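Local coordinates for protein putative metal-dependent hydrolase (Bacillus subtilis, PDB 6KNS) that binds two zinc ions and calcium in a metallo-beta-lactamase fold and probably works as a metal-dependent hydrolase, perhaps as an endoribonuclease trimming tRNA 3' ends, at residues Y52-A55 against E56-D59; D102-Q105 against F106-L109; N226-K229 against E230-V234. All coordinates share one frame; numbering follows the deposited sequence.

Contact 1 of 3, residues Y52-A55 against E56-D59; sequences YVPA and EKLD. With CA (calcium ion), chain F.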
ATOM      1  N   TYR A  52      14.951  -0.105   5.378  1.00 25.22           N
ATOM      2  CA  TYR A  52      16.009   0.898   5.508  1.00 25.45           C
ATOM      3  C   TYR A  52      15.893   1.698   6.804  1.00 26.35           C
ATOM      4  O   TYR A  52      16.886   2.032   7.404  1.00 27.24           O
ATOM      5  CB  TYR A  52      16.009   1.833   4.306  1.00 24.37           C
ATOM      6  CG  TYR A  52      16.132   1.108   2.983  1.00 24.37           C
ATOM      7  CD1 TYR A  52      17.381   0.846   2.418  1.00 27.08           C
ATOM      8  CD2 TYR A  52      15.013   0.691   2.294  1.00 24.16           C
ATOM      9  CE1 TYR A  52      17.505   0.167   1.187  1.00 28.25           C
ATOM     10  CE2 TYR A  52      15.115   0.008   1.072  1.00 26.14           C
ATOM     11  CZ  TYR A  52      16.363  -0.247   0.522  1.00 29.00           C
ATOM     12  OH  TYR A  52      16.462  -0.907  -0.685  1.00 31.16           O
ATOM     13  N   VAL A  53      14.680   2.007   7.242  1.00 26.81           N
ATOM     14  CA  VAL A  53      14.480   2.927   8.370  1.00 27.54           C
ATOM     15  C   VAL A  53      13.163   2.594   9.071  1.00 27.21           C
ATOM     16  O   VAL A  53      12.130   2.425   8.413  1.00 25.80           O
ATOM     17  CB  VAL A  53      14.531   4.419   7.923  1.00 27.78           C
ATOM     18  CG1 VAL A  53      13.627   4.623   6.770  1.00 28.45           C
ATOM     19  CG2 VAL A  53      14.138   5.385   9.068  1.00 28.72           C
ATOM     20  N   PRO A  54      13.216   2.421  10.410  1.00 28.05           N
ATOM     21  CA  PRO A  54      11.995   2.084  11.133  1.00 29.30           C
ATOM     22  C   PRO A  54      11.137   3.312  11.259  1.00 29.32           C
ATOM     23  O   PRO A  54      11.668   4.460  11.231  1.00 30.62           O
ATOM     24  CB  PRO A  54      12.490   1.567  12.485  1.00 30.13           C
ATOM     25  CG  PRO A  54      13.854   2.197  12.665  1.00 30.77           C
ATOM     26  CD  PRO A  54      14.394   2.493  11.283  1.00 29.33           C
ATOM     27  N   ALA A  55       9.830   3.083  11.366  1.00 29.05           N
ATOM     28  CA  ALA A  55       8.837   4.152  11.434  1.00 28.67           C
ATOM     29  C   ALA A  55       9.176   5.238  12.444  1.00 29.72           C
ATOM     30  O   ALA A  55       9.080   6.432  12.144  1.00 29.28           O
ATOM     31  CB  ALA A  55       7.487   3.576  11.738  1.00 28.96           C
ATOM     32  N   GLU A  56       9.586   4.828  13.639  1.00 31.21           N
ATOM     33  CA  GLU A  56       9.896   5.786  14.724  1.00 32.12           C
ATOM     34  C   GLU A  56      11.134   6.696  14.454  1.00 32.00           C
ATOM     35  O   GLU A  56      11.297   7.743  15.074  1.00 33.04           O
ATOM     36  CB  GLU A  56      10.083   5.025  16.030  1.00 33.21           C
ATOM     37  CG  GLU A  56      11.397   4.165  16.091  1.00 37.53           C
ATOM     38  CD  GLU A  56      11.196   2.645  15.840  1.00 41.29           C
ATOM     39  OE1 GLU A  56      10.200   2.254  15.141  1.00 40.36           O
ATOM     40  OE2 GLU A  56      12.069   1.861  16.333  1.00 42.07           O
ATOM     41  N   LYS A  57      11.998   6.304  13.523  1.00 30.79           N
ATOM     42  CA  LYS A  57      13.141   7.128  13.159  1.00 30.22           C
ATOM     43  C   LYS A  57      12.850   8.022  11.947  1.00 28.10           C
ATOM     44  O   LYS A  57      13.680   8.785  11.532  1.00 28.19           O
ATOM     45  CB  LYS A  57      14.365   6.239  12.933  1.00 31.07           C
ATOM     46  CG  LYS A  57      15.040   5.837  14.251  1.00 34.30           C
ATOM     47  CD  LYS A  57      16.179   4.827  14.011  1.00 40.30           C
ATOM     48  CE  LYS A  57      16.741   4.207  15.327  1.00 43.98           C
ATOM     49  NZ  LYS A  57      17.277   2.814  15.128  1.00 43.24           N
ATOM     50  N   LEU A  58      11.637   7.972  11.424  1.00 26.22           N
ATOM     51  CA  LEU A  58      11.257   8.808  10.308  1.00 25.10           C
ATOM     52  C   LEU A  58      10.868  10.193  10.846  1.00 24.53           C
ATOM     53  O   LEU A  58      10.023  10.294  11.723  1.00 25.71           O
ATOM     54  CB  LEU A  58      10.108   8.116   9.575  1.00 24.63           C
ATOM     55  CG  LEU A  58       9.674   8.605   8.205  1.00 25.70           C
ATOM     56  CD1 LEU A  58      10.791   8.332   7.148  1.00 24.11           C
ATOM     57  CD2 LEU A  58       8.367   7.894   7.875  1.00 22.76           C
ATOM     58  N   ASP A  59      11.502  11.254  10.365  1.00 23.92           N
ATOM     59  CA  ASP A  59      11.283  12.589  10.903  1.00 24.60           C
ATOM     60  C   ASP A  59      10.170  13.360  10.209  1.00 24.05           C
ATOM     61  O   ASP A  59       9.533  14.208  10.823  1.00 24.64           O
ATOM     62  CB  ASP A  59      12.557  13.425  10.816  1.00 25.73           C
ATOM     63  CG  ASP A  59      13.713  12.817  11.616  1.00 27.62           C
ATOM     64  OD1 ASP A  59      13.868  13.124  12.821  1.00 28.34           O
ATOM     65  OD2 ASP A  59      14.445  12.007  11.043  1.00 26.51           O
TER
HETATM   66 CA    CA F 302      15.425  10.429  12.861  1.00 63.01          CA
HETATM   67  O   HOH W   1       8.105   8.812  13.086  1.00 30.03           O
HETATM   68  O   HOH W   2      16.172   9.186  10.776  1.00 35.22           O

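Contact 2 of 3, residues D102-Q105 against F106-L109; sequences DIEQ and FQKL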
ATOM      1  N   ASP A 102      -6.383  20.877  -2.174  1.00 24.65           N
ATOM      2  CA  ASP A 102      -7.391  19.830  -1.995  1.00 25.50           C
ATOM      3  C   ASP A 102      -7.602  19.583  -0.488  1.00 24.93           C
ATOM      4  O   ASP A 102      -6.870  18.823   0.123  1.00 24.34           O
ATOM      5  CB  ASP A 102      -6.968  18.562  -2.733  1.00 25.09           C
ATOM      6  CG  ASP A 102      -8.039  17.486  -2.714  1.00 29.11           C
ATOM      7  OD1 ASP A 102      -8.932  17.510  -1.824  1.00 31.80           O
ATOM      8  OD2 ASP A 102      -7.994  16.602  -3.619  1.00 33.99           O
ATOM      9  N   ILE A 103      -8.603  20.261   0.082  1.00 25.81           N
ATOM     10  CA  ILE A 103      -8.822  20.326   1.516  1.00 26.69           C
ATOM     11  C   ILE A 103      -9.184  18.956   2.103  1.00 26.25           C
ATOM     12  O   ILE A 103      -8.662  18.575   3.152  1.00 24.32           O
ATOM     13  CB  ILE A 103      -9.879  21.385   1.881  1.00 27.40           C
ATOM     14  CG1 ILE A 103      -9.264  22.789   1.761  1.00 31.12           C
ATOM     15  CG2 ILE A 103     -10.358  21.243   3.326  1.00 27.82           C
ATOM     16  CD1 ILE A 103      -8.159  23.092   2.833  1.00 30.09           C
ATOM     17  N   GLU A 104     -10.067  18.234   1.428  1.00 26.70           N
ATOM     18  CA  GLU A 104     -10.467  16.912   1.911  1.00 26.90           C
ATOM     19  C   GLU A 104      -9.283  15.970   2.012  1.00 25.30           C
ATOM     20  O   GLU A 104      -9.111  15.291   3.042  1.00 25.04           O
ATOM     21  CB  GLU A 104     -11.556  16.283   1.041  1.00 27.53           C
ATOM     22  CG  GLU A 104     -12.918  16.662   1.484  1.00 33.07           C
ATOM     23  CD  GLU A 104     -13.967  15.537   1.431  1.00 36.65           C
ATOM     24  OE1 GLU A 104     -13.661  14.329   1.232  1.00 38.72           O
ATOM     25  OE2 GLU A 104     -15.132  15.903   1.655  1.00 40.84           O
ATOM     26  N   GLN A 105      -8.435  15.955   0.982  1.00 24.31           N
ATOM     27  CA  GLN A 105      -7.246  15.111   1.022  1.00 22.99           C
ATOM     28  C   GLN A 105      -6.278  15.571   2.105  1.00 22.40           C
ATOM     29  O   GLN A 105      -5.785  14.738   2.879  1.00 20.12           O
ATOM     30  CB  GLN A 105      -6.543  15.043  -0.342  1.00 23.90           C
ATOM     31  CG  GLN A 105      -7.382  14.390  -1.443  1.00 25.32           C
ATOM     32  CD  GLN A 105      -7.603  12.895  -1.229  1.00 27.20           C
ATOM     33  OE1 GLN A 105      -6.873  12.219  -0.484  1.00 28.43           O
ATOM     34  NE2 GLN A 105      -8.618  12.374  -1.891  1.00 29.60           N
ATOM     35  N   PHE A 106      -5.996  16.883   2.159  1.00 21.62           N
ATOM     36  CA  PHE A 106      -5.149  17.440   3.233  1.00 20.90           C
ATOM     37  C   PHE A 106      -5.644  17.129   4.667  1.00 21.04           C
ATOM     38  O   PHE A 106      -4.851  16.853   5.606  1.00 19.81           O
ATOM     39  CB  PHE A 106      -4.954  18.957   3.077  1.00 21.41           C
ATOM     40  CG  PHE A 106      -4.164  19.547   4.184  1.00 21.78           C
ATOM     41  CD1 PHE A 106      -2.780  19.462   4.172  1.00 22.53           C
ATOM     42  CD2 PHE A 106      -4.790  20.076   5.290  1.00 22.57           C
ATOM     43  CE1 PHE A 106      -2.040  19.942   5.206  1.00 22.73           C
ATOM     44  CE2 PHE A 106      -4.051  20.561   6.350  1.00 25.16           C
ATOM     45  CZ  PHE A 106      -2.662  20.501   6.303  1.00 24.02           C
ATOM     46  N   GLN A 107      -6.949  17.161   4.862  1.00 21.20           N
ATOM     47  CA  GLN A 107      -7.487  16.846   6.196  1.00 22.00           C
ATOM     48  C   GLN A 107      -7.228  15.394   6.671  1.00 21.25           C
ATOM     49  O   GLN A 107      -7.240  15.118   7.867  1.00 21.22           O
ATOM     50  CB  GLN A 107      -8.986  17.146   6.256  1.00 21.79           C
ATOM     51  CG  GLN A 107      -9.309  18.626   6.370  1.00 23.69           C
ATOM     52  CD  GLN A 107     -10.802  18.903   6.055  1.00 24.79           C
ATOM     53  OE1 GLN A 107     -11.458  18.112   5.328  1.00 24.82           O
ATOM     54  NE2 GLN A 107     -11.327  19.996   6.596  1.00 18.69           N
ATOM     55  N   LYS A 108      -6.973  14.480   5.757  1.00 20.62           N
ATOM     56  CA  LYS A 108      -6.744  13.115   6.157  1.00 21.35           C
ATOM     57  C   LYS A 108      -5.358  12.895   6.758  1.00 20.80           C
ATOM     58  O   LYS A 108      -5.078  11.810   7.294  1.00 19.57           O
ATOM     59  CB  LYS A 108      -6.921  12.191   4.949  1.00 21.89           C
ATOM     60  CG  LYS A 108      -8.358  12.135   4.393  1.00 25.13           C
ATOM     61  CD  LYS A 108      -8.332  11.380   3.043  1.00 29.41           C
ATOM     62  CE  LYS A 108      -9.674  11.327   2.318  1.00 32.59           C
ATOM     63  NZ  LYS A 108      -9.468  10.549   1.038  1.00 34.83           N
ATOM     64  N   LEU A 109      -4.481  13.887   6.643  1.00 19.53           N
ATOM     65  CA  LEU A 109      -3.103  13.708   7.057  1.00 20.24           C
ATOM     66  C   LEU A 109      -2.947  13.718   8.584  1.00 20.80           C
ATOM     67  O   LEU A 109      -1.948  13.242   9.076  1.00 21.93           O
ATOM     68  CB  LEU A 109      -2.194  14.790   6.427  1.00 19.71           C
ATOM     69  CG  LEU A 109      -2.161  14.789   4.887  1.00 20.35           C
ATOM     70  CD1 LEU A 109      -1.158  15.804   4.356  1.00 18.51           C
ATOM     71  CD2 LEU A 109      -1.869  13.348   4.358  1.00 18.29           C
TER

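Contact 3 of 3, residues N226-K229 against E230-V234; sequences NLRK and EAKTV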
ATOM      1  N   ASN A 226      15.383   1.185 -22.837  1.00 24.66           N
ATOM      2  CA  ASN A 226      15.195   2.097 -23.953  1.00 24.62           C
ATOM      3  C   ASN A 226      14.925   3.506 -23.497  1.00 24.25           C
ATOM      4  O   ASN A 226      15.262   4.421 -24.227  1.00 24.48           O
ATOM      5  CB  ASN A 226      14.083   1.664 -24.900  1.00 24.76           C
ATOM      6  CG  ASN A 226      14.482   0.506 -25.787  1.00 26.20           C
ATOM      7  OD1 ASN A 226      15.652   0.213 -25.949  1.00 24.94           O
ATOM      8  ND2 ASN A 226      13.501  -0.151 -26.372  1.00 25.28           N
ATOM      9  N   LEU A 227      14.308   3.689 -22.325  1.00 22.90           N
ATOM     10  CA  LEU A 227      14.057   5.044 -21.801  1.00 23.13           C
ATOM     11  C   LEU A 227      15.376   5.762 -21.546  1.00 23.65           C
ATOM     12  O   LEU A 227      15.520   6.916 -21.854  1.00 24.07           O
ATOM     13  CB  LEU A 227      13.234   5.008 -20.503  1.00 22.54           C
ATOM     14  CG  LEU A 227      11.823   4.392 -20.591  1.00 21.19           C
ATOM     15  CD1 LEU A 227      11.240   4.123 -19.215  1.00 19.01           C
ATOM     16  CD2 LEU A 227      10.934   5.312 -21.419  1.00 20.86           C
ATOM     17  N   ARG A 228      16.338   5.060 -20.965  1.00 23.82           N
ATOM     18  CA  ARG A 228      17.670   5.590 -20.801  1.00 24.65           C
ATOM     19  C   ARG A 228      18.362   5.927 -22.140  1.00 25.75           C
ATOM     20  O   ARG A 228      18.956   7.003 -22.267  1.00 25.25           O
ATOM     21  CB  ARG A 228      18.533   4.599 -20.036  1.00 24.72           C
ATOM     22  CG  ARG A 228      19.937   5.053 -19.862  1.00 27.00           C
ATOM     23  CD  ARG A 228      20.793   4.021 -19.128  1.00 29.10           C
ATOM     24  NE  ARG A 228      22.172   4.432 -19.280  1.00 31.01           N
ATOM     25  CZ  ARG A 228      22.905   4.288 -20.383  1.00 32.67           C
ATOM     26  NH1 ARG A 228      22.431   3.662 -21.473  1.00 34.36           N
ATOM     27  NH2 ARG A 228      24.139   4.767 -20.386  1.00 32.02           N
ATOM     28  N   LYS A 229      18.299   5.026 -23.122  1.00 25.42           N
ATOM     29  CA  LYS A 229      18.941   5.303 -24.415  1.00 27.06           C
ATOM     30  C   LYS A 229      18.317   6.515 -25.129  1.00 27.48           C
ATOM     31  O   LYS A 229      19.007   7.347 -25.751  1.00 27.65           O
ATOM     32  CB  LYS A 229      18.826   4.091 -25.327  1.00 27.85           C
ATOM     33  CG  LYS A 229      19.602   2.877 -24.874  1.00 28.84           C
ATOM     34  CD  LYS A 229      19.485   1.730 -25.899  1.00 28.78           C
ATOM     35  CE  LYS A 229      20.146   0.476 -25.366  1.00 29.78           C
ATOM     36  NZ  LYS A 229      19.982  -0.645 -26.283  1.00 26.25           N
ATOM     37  N   GLU A 230      16.999   6.596 -25.045  1.00 26.26           N
ATOM     38  CA  GLU A 230      16.251   7.706 -25.638  1.00 27.31           C
ATOM     39  C   GLU A 230      16.624   9.005 -24.943  1.00 27.18           C
ATOM     40  O   GLU A 230      16.834  10.007 -25.604  1.00 27.41           O
ATOM     41  CB  GLU A 230      14.740   7.459 -25.487  1.00 26.69           C
ATOM     42  CG  GLU A 230      14.199   6.357 -26.375  1.00 26.47           C
ATOM     43  CD  GLU A 230      12.891   5.752 -25.850  1.00 29.90           C
ATOM     44  OE1 GLU A 230      12.216   6.337 -24.957  1.00 28.71           O
ATOM     45  OE2 GLU A 230      12.525   4.666 -26.332  1.00 30.15           O
ATOM     46  N   ALA A 231      16.694   8.995 -23.604  1.00 26.36           N
ATOM     47  CA  ALA A 231      17.051  10.229 -22.898  1.00 26.82           C
ATOM     48  C   ALA A 231      18.469  10.679 -23.274  1.00 28.27           C
ATOM     49  O   ALA A 231      18.725  11.880 -23.414  1.00 28.57           O
ATOM     50  CB  ALA A 231      16.910  10.090 -21.393  1.00 25.47           C
ATOM     51  N   LYS A 232      19.367   9.714 -23.456  1.00 28.77           N
ATOM     52  CA  LYS A 232      20.745  10.013 -23.838  1.00 30.25           C
ATOM     53  C   LYS A 232      20.864  10.589 -25.264  1.00 30.99           C
ATOM     54  O   LYS A 232      21.925  11.062 -25.612  1.00 30.52           O
ATOM     55  CB  LYS A 232      21.660   8.765 -23.716  1.00 30.58           C
ATOM     56  CG  LYS A 232      21.753   8.131 -22.327  1.00 31.10           C
ATOM     57  CD  LYS A 232      22.727   8.809 -21.402  1.00 32.99           C
ATOM     58  CE  LYS A 232      24.227   8.715 -21.873  1.00 34.95           C
ATOM     59  NZ  LYS A 232      24.822  10.129 -21.930  1.00 35.61           N
ATOM     60  N   THR A 233      19.805  10.527 -26.089  1.00 30.69           N
ATOM     61  CA  THR A 233      19.897  11.133 -27.425  1.00 32.10           C
ATOM     62  C   THR A 233      19.813  12.640 -27.260  1.00 32.67           C
ATOM     63  O   THR A 233      20.152  13.363 -28.154  1.00 32.95           O
ATOM     64  CB  THR A 233      18.795  10.674 -28.391  1.00 32.36           C
ATOM     65  OG1 THR A 233      17.488  11.062 -27.895  1.00 30.87           O
ATOM     66  CG2 THR A 233      18.878   9.157 -28.574  1.00 31.77           C
ATOM     67  N   VAL A 234      19.361  13.104 -26.098  1.00 32.40           N
ATOM     68  CA  VAL A 234      19.168  14.552 -25.843  1.00 33.80           C
ATOM     69  C   VAL A 234      20.176  15.042 -24.801  1.00 33.93           C
ATOM     70  O   VAL A 234      20.840  16.041 -25.004  1.00 34.77           O
ATOM     71  CB  VAL A 234      17.717  14.840 -25.377  1.00 33.46           C
ATOM     72  CG1 VAL A 234      17.583  16.274 -24.895  1.00 34.54           C
ATOM     73  CG2 VAL A 234      16.723  14.572 -26.541  1.00 33.99           C
TER
HETATM   74  O   HOH W   3      11.207   2.144 -26.451  1.00 34.53           O

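Contact 1 of 3, residues Y52-A55 against E56-D59
The pyrrolidine ring of Pro54 has the aliphatic chain of Lys57 over one face and the carboxylate of Glu56 at its CB edge. These residues form a short 3-10 segment and its flanks, in the loop between helix 45-49 and strand 60-62 of the metallo-beta-lactamase fold. Glu56 turns a face of its carboxylate to the ring, with Pro54 CB 3.8 Å from Glu56 CD. It gets there because CG is held between the backbone N and the carbonyl carbon (chi1 71°) and the chain then folds back at chi2. Lys57 runs extended beyond CG, crossing the ring so that its CD lies 3.8 Å from Pro54 CG. On the inner side Val53 CG2 rests against Lys57 CB, while Val53 also packs on Leu29 and Ser36 of the neighbouring strands.

Two backbone bonds close the turn, each reaching three residues back: Lys57 N to Pro54 O at 3.0 Å and Leu58 N to Ala55 O at 3.1 Å. A water bridges Ala55 O and Leu58 O, donating to each. Lys57 O and Asp59 OD2 both bind a calcium ion, and Asp34 O and a water complete the site. Asp59 OD2 also accepts a hydrogen bond from Ser36 N; it lies 2.6 Å from the calcium, and Lys57 O lies 2.7 Å from it.

Contact 2 of 3, residues D102-Q105 against F106-L109
Phe106 N reaches back to Asp102 O, a nearly straight bond of 2.9 Å, and Gln107 N follows with 2.8 Å to Ile103 O. These are i+4 bonds of a short alpha-helix. The winding then tightens: Lys108 N bonds to Gln105 O, and Leu109 N to Phe106 O, both three residues back. Asp102 is the N-cap, its OD1 taking the N-H of Gln105 at 3.2 Å from above the carboxylate plane.

Among the side chains, Ile103 and Gln107 pack one turn apart. Ile103 CG2 sits over one face of the Gln107 amide, 3.6 Å from Gln107 CD; Ile103 O is on the same side, but displaced toward Gln107 CG, 3.3 Å away. Gln105 and Lys108 run side by side in the same direction. The bend of Gln105 at chi2 (-68°) swings its amide toward the extended lysine, where Lys108 NZ makes a weak hydrogen bond of 3.4 Å to Gln105 OE1. Lys108 also packs on Lys108 of the second subunit.

The helix is the crossover of the beta-alpha-beta unit formed with parallel strands 94-98 and 115-119. Gln105, Phe106 and Leu109 lie on Tyr66, Lys108 O accepts from Gln78 NE2 of helix 74-86, and Leu109 O takes the hydroxyl of Thr115 at the start of the following strand.

Contact 3 of 3, residues N226-K229 against E230-V234
Glu230 lies back along the helix against Asn226, one turn earlier, in helix 225-231 of the beta-alpha-beta unit between strands 212-216 and 238-241. Its CG stands anti to the carbonyl carbon (chi1 -72°), and the extended chain beyond passes over the Asn226 carbonyl, with Glu230 CD 3.2 Å from Asn226 O. A water ties the two ends, donating to Glu230 OE2 at 2.8 Å and accepting from Asn226 ND2 at 3.2 Å. The other oxygen, OE1, is held by Ser198 OG and Ala186 N, so the carboxylate is gripped at both oxygens.

Lys232 behaves differently: chi1 of -59° sets its CG loosely over one face of the Arg228 guanidinium, and the bends at chi2, chi3 and chi4 then carry NZ to Gly237 O. The two cationic ends stay apart, with Arg228 NH2 5.6 Å from Lys232 NZ. Underneath, i+4 bonds such as Lys232 N to Arg228 O (3.0 Å) keep the turn regular, and Leu227 and Ala231 face Leu215. In Thr233, chi1 of 62° turns OG1 back to Glu230 O at 2.6 Å, and the same oxygen also takes Thr233 N at 3.1 Å.

In the fold
The three contacts follow one another along the chain without touching. Contacts 1 and 2 belong to the half built on the sheet of strands 60-62 and 94-98, their centres about 23 Å apart; contact 3 lies across the chain's centre, about 35 Å from contact 1 and 38 Å from contact 2, centre to centre. Contact 1 holds a calcium ion, and another sits about 10 Å from the Arg228 side chain in contact 3. Contacts 2 and 3 supply no zinc ligand, but each lies near one: the Asp102 side chain is about 11 Å from a zinc and 8 Å from those of His65 and His67, while that of Leu227 is about 9 Å from that of His217.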